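Local coordinates for PncC family amidohydrolase (Enterobacter asburiae, PDB 6L19), which is a PncC family amidohydrolase that probably deamidates nicotinamide mononucleotide to nicotinic acid mononucleotide, at residues Ala20-Asp25 and Leu166-Asn171; Gly39-Ala44 and Lys153-Ser158; Gly110-Glu115 and Gly145-Val150. The protein carries 3 engineered substitutions. One frame throughout, in Å; residues are numbered along the deposited sequence. Where two conformers were deposited one is given.

Interaction 1: residues Ala20-Asp25 and Leu166-Asn171; sequences ASKLTD and LSDEDN
The carbonyl oxygen of Leu166 receives the ammonium group of Lys22, NZ lying 2.8 Å from Leu166 O, and this bond ties helix 12-25 to the C-terminal tail of the chain, which goes on into a type I beta turn with an ST turn inside it. Leu166 is the first residue to leave helical geometry after helix 147-165, so the lysine reaches a carbonyl group where the helical backbone breaks off. NZ approaches obliquely, with a C=O...N angle of 143°, and stays only modestly tilted from the carbonyl plane. The lysine chain bends at its second torsion (chi2 -81°) and then runs out extended, which lays its methylenes beside the same oxygen: CE of Lys22 is 3.4 Å from Leu166 O. The ammonium end thus sits near the start of the tail, where OD1 of Asp168 is 4.5 Å from Lys22 NZ. That is too far for a salt bridge, although the opposite charges probably attract.

One residue further along the helix, Leu23 meets Leu166 by a single pair of methyl groups. CD2 of Leu23 touches CD1 of Leu166 at 4.1 Å, and the two side chains cross at about a right angle. Leu23 is buried and also packs against Leu28 and Phe54, which places this apolar pair at the edge of the core, whereas Lys22 is partly exposed.

Past the bond, the beta turn runs from Ser167 to Asp170, closed by a long backbone bond of 3.3 Å from Asp170 N to Ser167 O. Within it, the Ser167 hydroxyl makes the ST turn: Glu169 N donates to Ser167 OG at 2.8 Å, with an N-H...O angle of 152°.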
loop_
_atom_site.group_PDB
_atom_site.type_symbol
_atom_site.label_atom_id
_atom_site.label_comp_id
_atom_site.label_asym_id
_atom_site.label_seq_id
_atom_site.Cartn_x
_atom_site.Cartn_y
_atom_site.Cartn_z
ATOM N N ALA A 20 12.247 -5.976 -11.999
ATOM C CA ALA A 20 13.352 -5.525 -11.152
ATOM C C ALA A 20 14.627 -5.306 -11.968
ATOM O O ALA A 20 15.329 -4.296 -11.816
ATOM C CB ALA A 20 13.600 -6.550 -10.038
ATOM N N SER A 21 14.939 -6.251 -12.845
ATOM C CA SER A 21 16.160 -6.141 -13.633
ATOM C C SER A 21 16.041 -5.035 -14.685
ATOM O O SER A 21 16.979 -4.252 -14.868
ATOM C CB SER A 21 16.487 -7.508 -14.252
ATOM O OG SER A 21 17.103 -7.375 -15.514
ATOM N N LYS A 22 14.885 -4.921 -15.359
ATOM C CA LYS A 22 14.684 -3.805 -16.289
ATOM C C LYS A 22 14.840 -2.456 -15.590
ATOM O O LYS A 22 15.472 -1.543 -16.128
ATOM C CB LYS A 22 13.303 -3.885 -16.940
ATOM C CG LYS A 22 13.160 -4.913 -18.045
ATOM C CD LYS A 22 13.705 -4.406 -19.349
ATOM C CE LYS A 22 13.707 -5.511 -20.394
ATOM N NZ LYS A 22 13.884 -4.963 -21.763
ATOM N N LEU A 23 14.283 -2.318 -14.383
ATOM C CA LEU A 23 14.298 -1.030 -13.692
ATOM C C LEU A 23 15.680 -0.708 -13.133
ATOM O O LEU A 23 16.182 0.413 -13.301
ATOM C CB LEU A 23 13.258 -1.026 -12.569
ATOM C CG LEU A 23 11.792 -1.142 -13.022
ATOM C CD1 LEU A 23 10.868 -1.420 -11.826
ATOM C CD2 LEU A 23 11.348 0.096 -13.776
ATOM N N THR A 24 16.294 -1.660 -12.423
ATOM C CA THR A 24 17.594 -1.376 -11.823
ATOM C C THR A 24 18.657 -1.128 -12.886
ATOM O O THR A 24 19.593 -0.361 -12.646
ATOM C CB THR A 24 18.035 -2.508 -10.883
ATOM O OG1 THR A 24 18.080 -3.747 -11.601
ATOM C CG2 THR A 24 17.099 -2.616 -9.697
ATOM N N ASP A 25 18.509 -1.720 -14.075
ATOM C CA ASP A 25 19.466 -1.457 -15.150
ATOM C C ASP A 25 19.610 0.039 -15.431
ATOM O O ASP A 25 20.709 0.520 -15.740
ATOM C CB ASP A 25 19.043 -2.188 -16.430
ATOM C CG ASP A 25 19.483 -3.659 -16.456
ATOM O OD1 ASP A 25 20.215 -4.098 -15.541
ATOM O OD2 ASP A 25 19.078 -4.384 -17.392
ATOM N N LEU A 166 8.533 -1.823 -21.571
ATOM C CA LEU A 166 9.970 -1.666 -21.414
ATOM C C LEU A 166 10.763 -2.743 -22.155
ATOM O O LEU A 166 11.937 -2.965 -21.843
ATOM C CB LEU A 166 10.332 -1.675 -19.931
ATOM C CG LEU A 166 9.698 -0.623 -19.024
ATOM C CD1 LEU A 166 10.046 -0.889 -17.570
ATOM C CD2 LEU A 166 10.181 0.747 -19.427
ATOM N N SER A 167 10.149 -3.406 -23.132
ATOM C CA SER A 167 10.734 -4.577 -23.773
ATOM C C SER A 167 11.383 -4.210 -25.100
ATOM O O SER A 167 10.846 -3.402 -25.862
ATOM C CB SER A 167 9.671 -5.652 -24.013
ATOM O OG SER A 167 10.017 -6.480 -25.114
ATOM N N ASP A 168 12.531 -4.839 -25.384
ATOM C CA ASP A 168 13.191 -4.683 -26.680
ATOM C C ASP A 168 12.333 -5.190 -27.839
ATOM O O ASP A 168 12.564 -4.797 -28.989
ATOM C CB ASP A 168 14.535 -5.419 -26.661
ATOM C CG ASP A 168 14.375 -6.921 -26.459
ATOM O OD1 ASP A 168 14.751 -7.422 -25.374
ATOM O OD2 ASP A 168 13.876 -7.600 -27.387
ATOM N N GLU A 169 11.347 -6.050 -27.564
ATOM C CA GLU A 169 10.523 -6.648 -28.605
ATOM C C GLU A 169 9.372 -5.757 -29.044
ATOM O O GLU A 169 8.659 -6.116 -29.988
ATOM C CB GLU A 169 9.969 -7.997 -28.127
ATOM C CG GLU A 169 11.041 -9.015 -27.755
ATOM C CD GLU A 169 12.042 -9.276 -28.883
ATOM O OE1 GLU A 169 11.657 -9.201 -30.073
ATOM O OE2 GLU A 169 13.223 -9.555 -28.575
ATOM N N ASP A 170 9.177 -4.611 -28.398
ATOM C CA ASP A 170 8.018 -3.776 -28.684
ATOM C C ASP A 170 8.222 -2.951 -29.948
ATOM O O ASP A 170 9.322 -2.461 -30.228
ATOM C CB ASP A 170 7.708 -2.854 -27.506
ATOM C CG ASP A 170 6.491 -3.308 -26.728
ATOM O OD1 ASP A 170 6.222 -4.537 -26.694
ATOM O OD2 ASP A 170 5.794 -2.430 -26.173
ATOM N N ASN A 171 7.137 -2.785 -30.698
ATOM C CA ASN A 171 7.189 -2.221 -32.037
ATOM C C ASN A 171 5.960 -1.355 -32.312
ATOM O O ASN A 171 5.447 -0.684 -31.412
ATOM C CB ASN A 171 7.301 -3.354 -33.063
ATOM C CG ASN A 171 7.375 -2.851 -34.492
ATOM O OD1 ASN A 171 8.453 -2.503 -34.988
ATOM N ND2 ASN A 171 6.229 -2.827 -35.169
#

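Interaction 2: residues Gly39-Ala44 and Lys153-Ser158; sequences GKLSVA and KAVHFS
Val155 reaches across from helix 153-158 to the start of helix 40-44 and contributes the most buried surface, followed by Leu41 and Ser158. The two valine methyls divide the work. CG2 lies beside the backbone of the first helical turn, 3.8 Å from Leu41 N and equally close to Lys40 CB, while CG1 faces Leu41 CD1 at 4.3 Å and the methyl of Ala44. Leu41 sends its CG anti to the backbone N (chi1 175°), carrying the branched end past the valine to the next turn, where CD1 comes within 3.6 Å of Ser158 OG. That buried hydroxyl is satisfied within its own helix: with its chi1 of 72° it turns back and donates to Val155 O, the OG-O distance being 2.8 Å. It therefore offers the leucine a polar atom already engaged elsewhere.

The short helical axes pass 9.9 Å apart and cross at -53°. Around the contact, Glu34 accepts from Leu41 N and Ser42 N at the start of helix 40-46, Ala44 also touches Val12 of helix 12-25, and Leu41 and Ser158 both rest on Ile108 of strand 104-110, so the helix pair lies against the central sheet.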
loop_
_atom_site.group_PDB
_atom_site.type_symbol
_atom_site.label_atom_id
_atom_site.label_comp_id
_atom_site.label_asym_id
_atom_site.label_seq_id
_atom_site.Cartn_x
_atom_site.Cartn_y
_atom_site.Cartn_z
ATOM N N GLY A 39 -3.669 -3.345 -2.071
ATOM C CA GLY A 39 -2.278 -3.470 -1.674
ATOM C C GLY A 39 -1.583 -4.692 -2.229
ATOM O O GLY A 39 -0.364 -4.840 -2.028
ATOM N N LYS A 40 -2.310 -5.569 -2.934
ATOM C CA LYS A 40 -1.666 -6.754 -3.492
ATOM C C LYS A 40 -0.559 -6.384 -4.473
ATOM O O LYS A 40 0.443 -7.101 -4.568
ATOM C CB LYS A 40 -2.705 -7.652 -4.164
ATOM C CG LYS A 40 -3.580 -8.406 -3.154
ATOM C CD LYS A 40 -3.522 -9.886 -3.377
ATOM C CE LYS A 40 -4.271 -10.644 -2.279
ATOM N NZ LYS A 40 -3.332 -11.580 -1.584
ATOM N N LEU A 41 -0.706 -5.274 -5.208
ATOM C CA LEU A 41 0.368 -4.872 -6.126
ATOM C C LEU A 41 1.621 -4.476 -5.346
ATOM O O LEU A 41 2.739 -4.886 -5.682
ATOM C CB LEU A 41 -0.099 -3.722 -7.027
ATOM C CG LEU A 41 0.955 -3.111 -7.957
ATOM C CD1 LEU A 41 1.560 -4.162 -8.881
ATOM C CD2 LEU A 41 0.345 -1.941 -8.750
ATOM N N SER A 42 1.445 -3.685 -4.292
ATOM C CA SER A 42 2.558 -3.334 -3.415
ATOM C C SER A 42 3.242 -4.578 -2.845
ATOM O O SER A 42 4.478 -4.676 -2.841
ATOM C CB SER A 42 2.045 -2.445 -2.284
ATOM O OG SER A 42 3.117 -2.033 -1.473
ATOM N N VAL A 43 2.450 -5.538 -2.356
ATOM C CA VAL A 43 3.013 -6.761 -1.782
ATOM C C VAL A 43 3.848 -7.492 -2.818
ATOM O O VAL A 43 4.963 -7.946 -2.535
ATOM C CB VAL A 43 1.901 -7.666 -1.220
ATOM C CG1 VAL A 43 2.443 -9.085 -0.974
ATOM C CG2 VAL A 43 1.338 -7.066 0.070
ATOM N N ALA A 44 3.320 -7.614 -4.039
ATOM C CA ALA A 44 4.079 -8.262 -5.097
ATOM C C ALA A 44 5.421 -7.572 -5.302
ATOM O O ALA A 44 6.455 -8.236 -5.390
ATOM C CB ALA A 44 3.269 -8.280 -6.392
ATOM N N LYS A 153 -5.860 -10.886 -11.371
ATOM C CA LYS A 153 -5.626 -10.595 -12.784
ATOM C C LYS A 153 -5.193 -9.150 -13.001
ATOM O O LYS A 153 -4.354 -8.869 -13.874
ATOM C CB LYS A 153 -6.895 -10.872 -13.593
ATOM C CG LYS A 153 -7.284 -12.354 -13.699
ATOM C CD LYS A 153 -8.811 -12.454 -13.896
ATOM C CE LYS A 153 -9.216 -13.785 -14.488
ATOM N NZ LYS A 153 -10.664 -13.823 -14.859
ATOM N N ALA A 154 -5.790 -8.220 -12.246
ATOM C CA ALA A 154 -5.410 -6.810 -12.340
ATOM C C ALA A 154 -3.950 -6.610 -11.953
ATOM O O ALA A 154 -3.212 -5.896 -12.643
ATOM C CB ALA A 154 -6.324 -5.958 -11.449
ATOM N N VAL A 155 -3.507 -7.249 -10.863
ATOM C CA VAL A 155 -2.101 -7.157 -10.471
ATOM C C VAL A 155 -1.204 -7.700 -11.582
ATOM O O VAL A 155 -0.202 -7.084 -11.962
ATOM C CB VAL A 155 -1.853 -7.906 -9.146
ATOM C CG1 VAL A 155 -0.353 -8.062 -8.894
ATOM C CG2 VAL A 155 -2.538 -7.223 -7.970
ATOM N N HIS A 156 -1.541 -8.877 -12.103
ATOM C CA HIS A 156 -0.719 -9.490 -13.144
ATOM C C HIS A 156 -0.674 -8.611 -14.391
ATOM O O HIS A 156 0.390 -8.417 -14.994
ATOM C CB HIS A 156 -1.288 -10.881 -13.473
ATOM C CG HIS A 156 -0.405 -11.718 -14.339
ATOM N ND1 HIS A 156 -0.385 -11.606 -15.715
ATOM C CD2 HIS A 156 0.474 -12.702 -14.028
ATOM C CE1 HIS A 156 0.482 -12.472 -16.212
ATOM N NE2 HIS A 156 1.024 -13.142 -15.209
ATOM N N PHE A 157 -1.821 -8.057 -14.781
ATOM C CA PHE A 157 -1.876 -7.252 -15.997
ATOM C C PHE A 157 -1.082 -5.957 -15.837
ATOM O O PHE A 157 -0.346 -5.553 -16.746
ATOM C CB PHE A 157 -3.338 -6.969 -16.337
ATOM C CG PHE A 157 -3.542 -6.145 -17.584
ATOM C CD1 PHE A 157 -3.432 -6.719 -18.842
ATOM C CD2 PHE A 157 -3.899 -4.812 -17.494
ATOM C CE1 PHE A 157 -3.652 -5.963 -20.005
ATOM C CE2 PHE A 157 -4.131 -4.055 -18.643
ATOM C CZ PHE A 157 -3.998 -4.632 -19.899
ATOM N N SER A 158 -1.207 -5.301 -14.682
ATOM C CA SER A 158 -0.484 -4.054 -14.464
ATOM C C SER A 158 1.023 -4.266 -14.605
ATOM O O SER A 158 1.730 -3.405 -15.136
ATOM C CB SER A 158 -0.835 -3.493 -13.088
ATOM O OG SER A 158 -0.248 -4.252 -12.032
#

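Interaction 3: residues Gly110-Glu115 and Gly145-Val150; sequences GYAGPE and GDCQDV
The capped first turn of helix 147-165 rests on the loop that leaves strand 104-110, with Cys147 and Val150 closing round Ala112. The contact centres on the carbonyl oxygen of Ala112. Cys147 directs its CA-H at it, a CA-H...O contact of 3.2 Å between Cys147 CA and Ala112 O with an angle of 155° at the hydrogen. One turn further on, Val150 lies alongside the same residue: its CG2 is 3.7 Å from Ala112 O, and its CG1 packs 3.8 Å from Ala112 CA. With Val150 CG1 anti to the backbone N (chi1 167°), CG1 is turned to Ala112 CA while CG2 meets the carbonyl oxygen.

The Cys147 CB also meets the next carbonyl, lying 3.5 Å from Gly113 O. The sulfur leans toward the methyl of Ala112, but this residue occurs in two conformers, so its exact place is less certain. A water spans the gap between the two backbones, 2.6 Å from Ala112 O and 3.1 Å from Gly145 O. Beyond Ala112, Gly113 takes up a backbone conformation suited to glycine and leads into a cis peptide before Pro114. A bound sodium ion lies about 4 Å from the side chain of Ala112, so the loop borders a cation site.

The helix start is tied by its own residues. Asp149 N donates to Asp146 OD1, nearly in line with the carboxylate C-O bond, at an N-H...O angle of 161°. In return Asp146 N donates to Asp149 OD2, which is met on its anti side and out of the carboxylate plane. Such reciprocal bonding between the N-cap residue and the third residue beyond it is the capping box of a helix N-terminus.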
loop_
_atom_site.group_PDB
_atom_site.type_symbol
_atom_site.label_atom_id
_atom_site.label_comp_id
_atom_site.label_asym_id
_atom_site.label_seq_id
_atom_site.Cartn_x
_atom_site.Cartn_y
_atom_site.Cartn_z
ATOM N N GLY A 110 -10.755 0.340 -10.033
ATOM C CA GLY A 110 -11.708 -0.554 -10.664
ATOM C C GLY A 110 -12.770 -1.013 -9.689
ATOM O O GLY A 110 -12.757 -0.651 -8.513
ATOM N N TYR A 111 -13.714 -1.813 -10.207
ATOM C CA TYR A 111 -14.772 -2.441 -9.412
ATOM C C TYR A 111 -14.408 -3.915 -9.284
ATOM O O TYR A 111 -14.664 -4.701 -10.193
ATOM C CB TYR A 111 -16.151 -2.281 -10.058
ATOM C CG TYR A 111 -16.623 -0.848 -10.233
ATOM C CD1 TYR A 111 -16.951 -0.049 -9.139
ATOM C CD2 TYR A 111 -16.740 -0.299 -11.503
ATOM C CE1 TYR A 111 -17.374 1.284 -9.319
ATOM C CE2 TYR A 111 -17.162 1.013 -11.691
ATOM C CZ TYR A 111 -17.472 1.795 -10.602
ATOM O OH TYR A 111 -17.885 3.089 -10.830
ATOM N N ALA A 112 -13.780 -4.294 -8.174
ATOM C CA ALA A 112 -13.366 -5.688 -8.062
ATOM C C ALA A 112 -14.560 -6.624 -7.891
ATOM O O ALA A 112 -14.463 -7.801 -8.243
ATOM C CB ALA A 112 -12.377 -5.864 -6.906
ATOM N N GLY A 113 -15.686 -6.118 -7.387
ATOM C CA GLY A 113 -16.886 -6.908 -7.247
ATOM C C GLY A 113 -17.153 -7.267 -5.799
ATOM O O GLY A 113 -16.306 -7.064 -4.918
ATOM N N PRO A 114 -18.335 -7.845 -5.522
ATOM C CA PRO A 114 -19.344 -8.297 -6.491
ATOM C C PRO A 114 -20.157 -7.179 -7.149
ATOM O O PRO A 114 -20.693 -7.381 -8.232
ATOM C CB PRO A 114 -20.254 -9.181 -5.636
ATOM C CG PRO A 114 -20.192 -8.548 -4.288
ATOM C CD PRO A 114 -18.759 -8.100 -4.133
ATOM N N GLU A 115 -20.233 -6.020 -6.506
ATOM C CA GLU A 115 -21.037 -4.916 -7.003
ATOM C C GLU A 115 -20.307 -4.186 -8.125
ATOM O O GLU A 115 -19.073 -4.158 -8.179
ATOM C CB GLU A 115 -21.369 -3.934 -5.869
ATOM C CG GLU A 115 -20.151 -3.375 -5.098
ATOM C CD GLU A 115 -19.365 -4.430 -4.311
ATOM O OE1 GLU A 115 -18.175 -4.194 -3.998
ATOM O OE2 GLU A 115 -19.941 -5.498 -4.011
ATOM N N GLY A 145 -14.726 -13.322 -12.943
ATOM C CA GLY A 145 -14.508 -14.049 -11.707
ATOM C C GLY A 145 -14.948 -13.258 -10.491
ATOM O O GLY A 145 -15.519 -12.167 -10.588
ATOM N N ASP A 146 -14.663 -13.825 -9.322
ATOM C CA ASP A 146 -15.008 -13.132 -8.093
ATOM C C ASP A 146 -13.964 -12.048 -7.799
ATOM O O ASP A 146 -13.007 -11.844 -8.552
ATOM C CB ASP A 146 -15.187 -14.128 -6.941
ATOM C CG ASP A 146 -13.906 -14.861 -6.567
ATOM O OD1 ASP A 146 -12.799 -14.429 -6.946
ATOM O OD2 ASP A 146 -14.013 -15.901 -5.872
ATOM N N CYS A 147 -14.162 -11.334 -6.690
ATOM C CA CYS A 147 -13.325 -10.182 -6.359
ATOM C C CYS A 147 -11.853 -10.571 -6.274
ATOM O O CYS A 147 -10.968 -9.847 -6.740
ATOM C CB CYS A 147 -13.817 -9.577 -5.039
ATOM S SG CYS A 147 -12.821 -8.253 -4.300
ATOM N N GLN A 148 -11.565 -11.728 -5.673
ATOM C CA GLN A 148 -10.172 -12.141 -5.564
ATOM C C GLN A 148 -9.581 -12.465 -6.926
ATOM O O GLN A 148 -8.407 -12.155 -7.175
ATOM C CB GLN A 148 -10.023 -13.332 -4.621
ATOM C CG GLN A 148 -10.495 -13.047 -3.227
ATOM C CD GLN A 148 -11.736 -13.843 -2.895
ATOM O OE1 GLN A 148 -12.852 -13.476 -3.308
ATOM N NE2 GLN A 148 -11.559 -14.950 -2.160
ATOM N N ASP A 149 -10.371 -13.079 -7.825
ATOM C CA ASP A 149 -9.885 -13.354 -9.180
ATOM C C ASP A 149 -9.559 -12.062 -9.919
ATOM O O ASP A 149 -8.536 -11.971 -10.612
ATOM C CB ASP A 149 -10.919 -14.144 -9.996
ATOM C CG ASP A 149 -11.321 -15.464 -9.337
ATOM O OD1 ASP A 149 -10.446 -16.161 -8.752
ATOM O OD2 ASP A 149 -12.526 -15.799 -9.420
ATOM N N VAL A 150 -10.458 -11.077 -9.827
ATOM C CA VAL A 150 -10.270 -9.792 -10.508
ATOM C C VAL A 150 -8.987 -9.123 -10.023
ATOM O O VAL A 150 -8.159 -8.660 -10.816
ATOM C CB VAL A 150 -11.499 -8.890 -10.277
ATOM C CG1 VAL A 150 -11.224 -7.418 -10.704
ATOM C CG2 VAL A 150 -12.734 -9.464 -11.007
HETATM O O HOH W 1 -16.189 -9.261 -9.574
#

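Overall arrangement
All three contacts draw on the C-terminal helix 147-165 or its tail, taken at its start in interaction 3, along its middle in interaction 2 and just past its end in interaction 1. Along the chain they are nested, interaction 3 inside interaction 2 and both inside interaction 1. The centres of interactions 2 and 3 are 13 Å apart. Those of interactions 1 and 2 are 18 Å apart. Interactions 1 and 3 have centres 30 Å apart and lie on opposite sides of the chain's centre. The last helix and its tail thus join the loop near the sodium ion, helix 40-46 at a buried contact, and the first helix 12-25 in one mixed-sheet domain.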